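PDB 6IQ1: adenosine 5'-monophosphoramidase HNT1 from Candida albicans, which probably hydrolyses adenosine 5'-monophosphoramidates to AMP and an amine, as a homodimeric histidine triad enzyme of the HINT family. Local coordinates for residues D[62-65]-D[66-70]. Residues are numbered along the deposited sequence; the frame is centred on the assembly and turned at random.
Sequences SDIL and PVVKK
Val68 N donates to Ile64 O at 2.9 Å and Lys69 N to Leu65 O at 2.8 Å, two well-formed i to i+4 bonds of the helix 58-74. One step earlier, the bond from Val67 N to Asp63 O is weak, stretched to 3.3 Å. Pro66 probably accounts for this: its nitrogen carries no hydrogen for Ser62 O, its ring carbon CD lies 3.3 Å from that oxygen instead, and the helix is kinked here.

Among the apolar contacts, Ile64 CG2 meets Val68 CG2 (i to i+4) at 4.2 Å; Val68 CG2, beside its own backbone N and anti to the carbonyl carbon, also lies 3.4 Å from Ile64 O. Leu65 CD2 approaches Val68 CG2 (i to i+3) more loosely.

At Asp63, the anti chi1 (-178°) swings the carboxylate outward and forward, bringing OD2 to 3.9 Å from Val67 CG2; OD2 itself is hydrogen-bonded to Thr28 OG1.

Lys69 NZ forms a salt bridge with Asp58 and a hydrogen bond with Ile56 O, both of the second subunit, whose Ser62 O is hydrogen-bonded to Ser62 OG. Val67 and Val68 rest on Ile44 of strand 42-46. The arrangement is a proline-kinked helix packed between the antiparallel sheet of the HIT fold and the second subunit.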
ATOM      1  N   SER D  62      -8.679  -0.394  -8.965  1.00 32.57           N
ATOM      2  CA  SER D  62      -8.045   0.468  -9.956  1.00 29.32           C
ATOM      3  C   SER D  62      -8.166   1.938  -9.589  1.00 31.56           C
ATOM      4  O   SER D  62      -7.324   2.749  -9.991  1.00 28.50           O
ATOM      5  CB  SER D  62      -8.659   0.232 -11.333  1.00 31.72           C
ATOM      6  OG  SER D  62      -8.175  -0.977 -11.883  1.00 41.09           O
ATOM      7  N   ASP D  63      -9.194   2.301  -8.827  1.00 28.29           N
ATOM      8  CA  ASP D  63      -9.460   3.694  -8.523  1.00 28.13           C
ATOM      9  C   ASP D  63      -8.728   4.191  -7.274  1.00 31.22           C
ATOM     10  O   ASP D  63      -8.582   5.409  -7.097  1.00 32.02           O
ATOM     11  CB  ASP D  63     -10.975   3.886  -8.383  1.00 27.92           C
ATOM     12  CG  ASP D  63     -11.356   5.307  -8.106  1.00 31.34           C
ATOM     13  OD1 ASP D  63     -11.049   6.186  -8.933  1.00 34.06           O
ATOM     14  OD2 ASP D  63     -11.960   5.554  -7.047  1.00 39.19           O
ATOM     15  N   ILE D  64      -8.219   3.285  -6.441  1.00 29.24           N
ATOM     16  CA  ILE D  64      -7.673   3.673  -5.145  1.00 25.49           C
ATOM     17  C   ILE D  64      -6.380   4.481  -5.300  1.00 27.61           C
ATOM     18  O   ILE D  64      -6.277   5.613  -4.814  1.00 28.53           O
ATOM     19  CB  ILE D  64      -7.470   2.427  -4.276  1.00 28.20           C
ATOM     20  CG1 ILE D  64      -8.804   2.037  -3.670  1.00 29.49           C
ATOM     21  CG2 ILE D  64      -6.406   2.658  -3.175  1.00 27.57           C
ATOM     22  CD1 ILE D  64      -8.820   0.627  -3.221  1.00 35.41           C
ATOM     23  N   LEU D  65      -5.367   3.915  -5.947  1.00 25.30           N
ATOM     24  CA  LEU D  65      -4.090   4.625  -6.027  1.00 27.10           C
ATOM     25  C   LEU D  65      -4.164   5.972  -6.763  1.00 27.82           C
ATOM     26  O   LEU D  65      -3.446   6.901  -6.348  1.00 24.30           O
ATOM     27  CB  LEU D  65      -3.031   3.703  -6.653  1.00 24.62           C
ATOM     28  CG  LEU D  65      -2.734   2.481  -5.778  1.00 23.92           C
ATOM     29  CD1 LEU D  65      -1.699   1.583  -6.431  1.00 20.25           C
ATOM     30  CD2 LEU D  65      -2.314   2.904  -4.357  1.00 19.38           C
ATOM     31  N   PRO D  66      -4.967   6.160  -7.819  1.00 28.15           N
ATOM     32  CA  PRO D  66      -5.129   7.530  -8.330  1.00 29.88           C
ATOM     33  C   PRO D  66      -5.730   8.482  -7.305  1.00 29.72           C
ATOM     34  O   PRO D  66      -5.348   9.661  -7.263  1.00 29.11           O
ATOM     35  CB  PRO D  66      -6.031   7.336  -9.551  1.00 25.63           C
ATOM     36  CG  PRO D  66      -5.658   5.995 -10.036  1.00 25.62           C
ATOM     37  CD  PRO D  66      -5.491   5.175  -8.784  1.00 26.63           C
ATOM     38  N   VAL D  67      -6.622   8.005  -6.441  1.00 28.76           N
ATOM     39  CA  VAL D  67      -7.096   8.875  -5.369  1.00 25.63           C
ATOM     40  C   VAL D  67      -5.965   9.188  -4.389  1.00 28.42           C
ATOM     41  O   VAL D  67      -5.791  10.346  -3.976  1.00 28.43           O
ATOM     42  CB  VAL D  67      -8.305   8.246  -4.665  1.00 25.91           C
ATOM     43  CG1 VAL D  67      -8.643   9.032  -3.398  1.00 23.98           C
ATOM     44  CG2 VAL D  67      -9.485   8.168  -5.633  1.00 21.66           C
ATOM     45  N   VAL D  68      -5.181   8.168  -3.993  1.00 27.60           N
ATOM     46  CA  VAL D  68      -4.058   8.409  -3.085  1.00 27.08           C
ATOM     47  C   VAL D  68      -3.097   9.415  -3.707  1.00 28.07           C
ATOM     48  O   VAL D  68      -2.616  10.336  -3.041  1.00 28.53           O
ATOM     49  CB  VAL D  68      -3.341   7.090  -2.719  1.00 25.85           C
ATOM     50  CG1 VAL D  68      -2.173   7.348  -1.773  1.00 21.23           C
ATOM     51  CG2 VAL D  68      -4.305   6.097  -2.095  1.00 24.25           C
ATOM     52  N   LYS D  69      -2.842   9.282  -5.008  1.00 29.37           N
ATOM     53  CA  LYS D  69      -1.973  10.232  -5.690  1.00 30.51           C
ATOM     54  C   LYS D  69      -2.539  11.642  -5.612  1.00 30.84           C
ATOM     55  O   LYS D  69      -1.815  12.596  -5.304  1.00 32.97           O
ATOM     56  CB  LYS D  69      -1.783   9.824  -7.146  1.00 26.96           C
ATOM     57  CG  LYS D  69      -1.052  10.858  -7.944  1.00 26.40           C
ATOM     58  CD  LYS D  69      -0.713  10.307  -9.299  1.00 31.00           C
ATOM     59  CE  LYS D  69      -0.242  11.385 -10.223  1.00 29.84           C
ATOM     60  NZ  LYS D  69      -0.453  10.865 -11.577  1.00 34.13           N
ATOM     61  N   LYS D  70      -3.836  11.792  -5.885  1.00 28.12           N
ATOM     62  CA  LYS D  70      -4.455  13.106  -5.771  1.00 29.45           C
ATOM     63  C   LYS D  70      -4.353  13.646  -4.338  1.00 34.58           C
ATOM     64  O   LYS D  70      -4.133  14.849  -4.136  1.00 32.20           O
ATOM     65  CB  LYS D  70      -5.910  13.039  -6.251  1.00 30.91           C
ATOM     66  CG  LYS D  70      -6.468  14.399  -6.660  1.00 31.74           C
ATOM     67  CD  LYS D  70      -7.904  14.291  -7.078  1.00 34.20           C
ATOM     68  CE  LYS D  70      -8.564  15.663  -7.235  1.00 35.73           C
ATOM     69  NZ  LYS D  70      -9.987  15.517  -7.635  1.00 39.30           N
TER